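Local coordinates for protein putative amidohydrolase (Unidentified, PDB 3MKV) that is a prolidase of the amidohydrolase superfamily, a zinc-containing enzyme expected to hydrolyse dipeptides that end in proline, at residues A[118-121]-A[127-130]. Numbering follows the deposited sequence.
Sequences AVES and PRLF
Val119 reaches the second segment with both methyls: CG1 lies 3.7 Å from Pro127 O, just before the strand, and CG2 lies 4.2 Å from Leu129 CD1. With CG1 anti to the backbone N (chi1 176°), one methyl rests against the Pro127 carbonyl and the other makes the small apolar contact with Leu129; all three residues are buried.

The polar part is bridged by water. Glu120 sets out along the flank of the helix, and its bend at chi2 (-57°) brings the carboxylate near Arg128, where OE2 comes within 4.1 Å of Arg128 CG. One water donates to Glu120 OE2 (2.9 Å) and accepts from the backbone N of Leu129, also at 2.9 Å. A second lies in the guanidinium plane, at its edge, accepting from Arg128 NE at 2.8 Å; it can donate to Glu120 OE1 at 3.1 Å, although other acceptors compete for its protons. Carboxylate and guanidinium are turned 42° apart and make no direct salt bridge; Arg128 instead pairs with Asp379 and Asp407.

The segments close the beta-alpha-beta unit of strand 102-107, helix 113-120 and strand 128-131, consistent with the family's TIM-barrel fold. Strand 128-131 runs parallel to 102-107, Leu129 touching Val105, while Met94 and Met97 of helix 83-99 pack on Val119 and Pro127, respectively.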
ATOM      1  N   ALA A 118     -19.178 -21.569 -21.082  1.00 48.46           N
ATOM      2  CA  ALA A 118     -20.388 -22.177 -20.550  1.00 47.59           C
ATOM      3  C   ALA A 118     -21.379 -22.598 -21.658  1.00 52.94           C
ATOM      4  O   ALA A 118     -21.901 -23.720 -21.648  1.00 43.83           O
ATOM      5  CB  ALA A 118     -21.042 -21.218 -19.589  1.00 45.27           C
ATOM      6  N   VAL A 119     -21.639 -21.692 -22.602  1.00 48.97           N
ATOM      7  CA  VAL A 119     -22.471 -22.011 -23.757  1.00 51.81           C
ATOM      8  C   VAL A 119     -21.835 -23.061 -24.671  1.00 55.64           C
ATOM      9  O   VAL A 119     -22.492 -24.014 -25.082  1.00 60.34           O
ATOM     10  CB  VAL A 119     -22.783 -20.769 -24.637  1.00 50.51           C
ATOM     11  CG1 VAL A 119     -23.560 -21.192 -25.867  1.00 46.01           C
ATOM     12  CG2 VAL A 119     -23.565 -19.730 -23.866  1.00 51.24           C
ATOM     13  N   GLU A 120     -20.566 -22.886 -25.018  1.00 54.42           N
ATOM     14  CA  GLU A 120     -19.979 -23.785 -25.994  1.00 55.50           C
ATOM     15  C   GLU A 120     -19.865 -25.204 -25.459  1.00 59.22           C
ATOM     16  O   GLU A 120     -19.963 -26.164 -26.223  1.00 61.36           O
ATOM     17  CB  GLU A 120     -18.643 -23.260 -26.526  1.00 53.75           C
ATOM     18  CG  GLU A 120     -18.788 -22.040 -27.434  1.00 70.46           C
ATOM     19  CD  GLU A 120     -19.698 -22.283 -28.645  1.00 77.34           C
ATOM     20  OE1 GLU A 120     -19.302 -23.087 -29.522  1.00 80.71           O
ATOM     21  OE2 GLU A 120     -20.794 -21.661 -28.731  1.00 66.49           O
ATOM     22  N   SER A 121     -19.665 -25.339 -24.150  1.00 59.06           N
ATOM     23  CA  SER A 121     -19.585 -26.657 -23.526  1.00 59.92           C
ATOM     24  C   SER A 121     -20.973 -27.268 -23.283  1.00 59.41           C
ATOM     25  O   SER A 121     -21.094 -28.399 -22.806  1.00 62.34           O
ATOM     26  CB  SER A 121     -18.814 -26.575 -22.210  1.00 57.10           C
ATOM     27  OG  SER A 121     -19.625 -26.002 -21.195  1.00 61.95           O
ATOM     28  N   PRO A 127     -27.247 -18.190 -27.367  1.00 50.27           N
ATOM     29  CA  PRO A 127     -26.600 -17.852 -28.619  1.00 48.08           C
ATOM     30  C   PRO A 127     -25.095 -18.095 -28.503  1.00 46.84           C
ATOM     31  O   PRO A 127     -24.539 -18.021 -27.414  1.00 49.29           O
ATOM     32  CB  PRO A 127     -26.871 -16.351 -28.765  1.00 46.54           C
ATOM     33  CG  PRO A 127     -27.913 -16.013 -27.754  1.00 52.96           C
ATOM     34  CD  PRO A 127     -27.780 -17.016 -26.660  1.00 51.08           C
ATOM     35  N   ARG A 128     -24.449 -18.399 -29.618  1.00 46.69           N
ATOM     36  CA  ARG A 128     -23.009 -18.376 -29.679  1.00 46.83           C
ATOM     37  C   ARG A 128     -22.594 -16.966 -29.295  1.00 47.18           C
ATOM     38  O   ARG A 128     -23.221 -15.992 -29.723  1.00 45.91           O
ATOM     39  CB  ARG A 128     -22.544 -18.713 -31.094  1.00 45.81           C
ATOM     40  CG  ARG A 128     -21.082 -18.449 -31.337  1.00 53.28           C
ATOM     41  CD  ARG A 128     -20.716 -18.749 -32.774  1.00 63.55           C
ATOM     42  NE  ARG A 128     -21.084 -20.105 -33.173  1.00 59.97           N
ATOM     43  CZ  ARG A 128     -22.246 -20.426 -33.730  1.00 55.66           C
ATOM     44  NH1 ARG A 128     -23.155 -19.485 -33.944  1.00 50.43           N
ATOM     45  NH2 ARG A 128     -22.495 -21.685 -34.075  1.00 52.04           N
ATOM     46  N   LEU A 129     -21.555 -16.850 -28.473  1.00 50.45           N
ATOM     47  CA  LEU A 129     -21.213 -15.556 -27.864  1.00 44.18           C
ATOM     48  C   LEU A 129     -19.911 -14.981 -28.380  1.00 40.59           C
ATOM     49  O   LEU A 129     -18.869 -15.620 -28.311  1.00 48.59           O
ATOM     50  CB  LEU A 129     -21.137 -15.676 -26.344  1.00 45.79           C
ATOM     51  CG  LEU A 129     -22.408 -15.893 -25.516  1.00 45.32           C
ATOM     52  CD1 LEU A 129     -22.067 -15.770 -24.036  1.00 33.48           C
ATOM     53  CD2 LEU A 129     -23.488 -14.890 -25.880  1.00 43.10           C
ATOM     54  N   PHE A 130     -19.976 -13.767 -28.903  1.00 42.26           N
ATOM     55  CA  PHE A 130     -18.769 -13.001 -29.197  1.00 42.62           C
ATOM     56  C   PHE A 130     -18.683 -11.874 -28.176  1.00 46.40           C
ATOM     57  O   PHE A 130     -19.400 -10.869 -28.280  1.00 43.89           O
ATOM     58  CB  PHE A 130     -18.812 -12.430 -30.611  1.00 44.85           C
ATOM     59  CG  PHE A 130     -18.456 -13.425 -31.677  1.00 49.32           C
ATOM     60  CD1 PHE A 130     -19.371 -14.389 -32.082  1.00 49.03           C
ATOM     61  CD2 PHE A 130     -17.215 -13.392 -32.281  1.00 39.64           C
ATOM     62  CE1 PHE A 130     -19.055 -15.296 -33.065  1.00 47.95           C
ATOM     63  CE2 PHE A 130     -16.887 -14.309 -33.269  1.00 47.99           C
ATOM     64  CZ  PHE A 130     -17.808 -15.261 -33.664  1.00 42.08           C
TER
HETATM   65  O   HOH W   1     -20.181 -19.147 -27.453  1.00 50.20           O
HETATM   66  O   HOH W   2     -19.885 -22.500 -32.548  1.00 73.38           O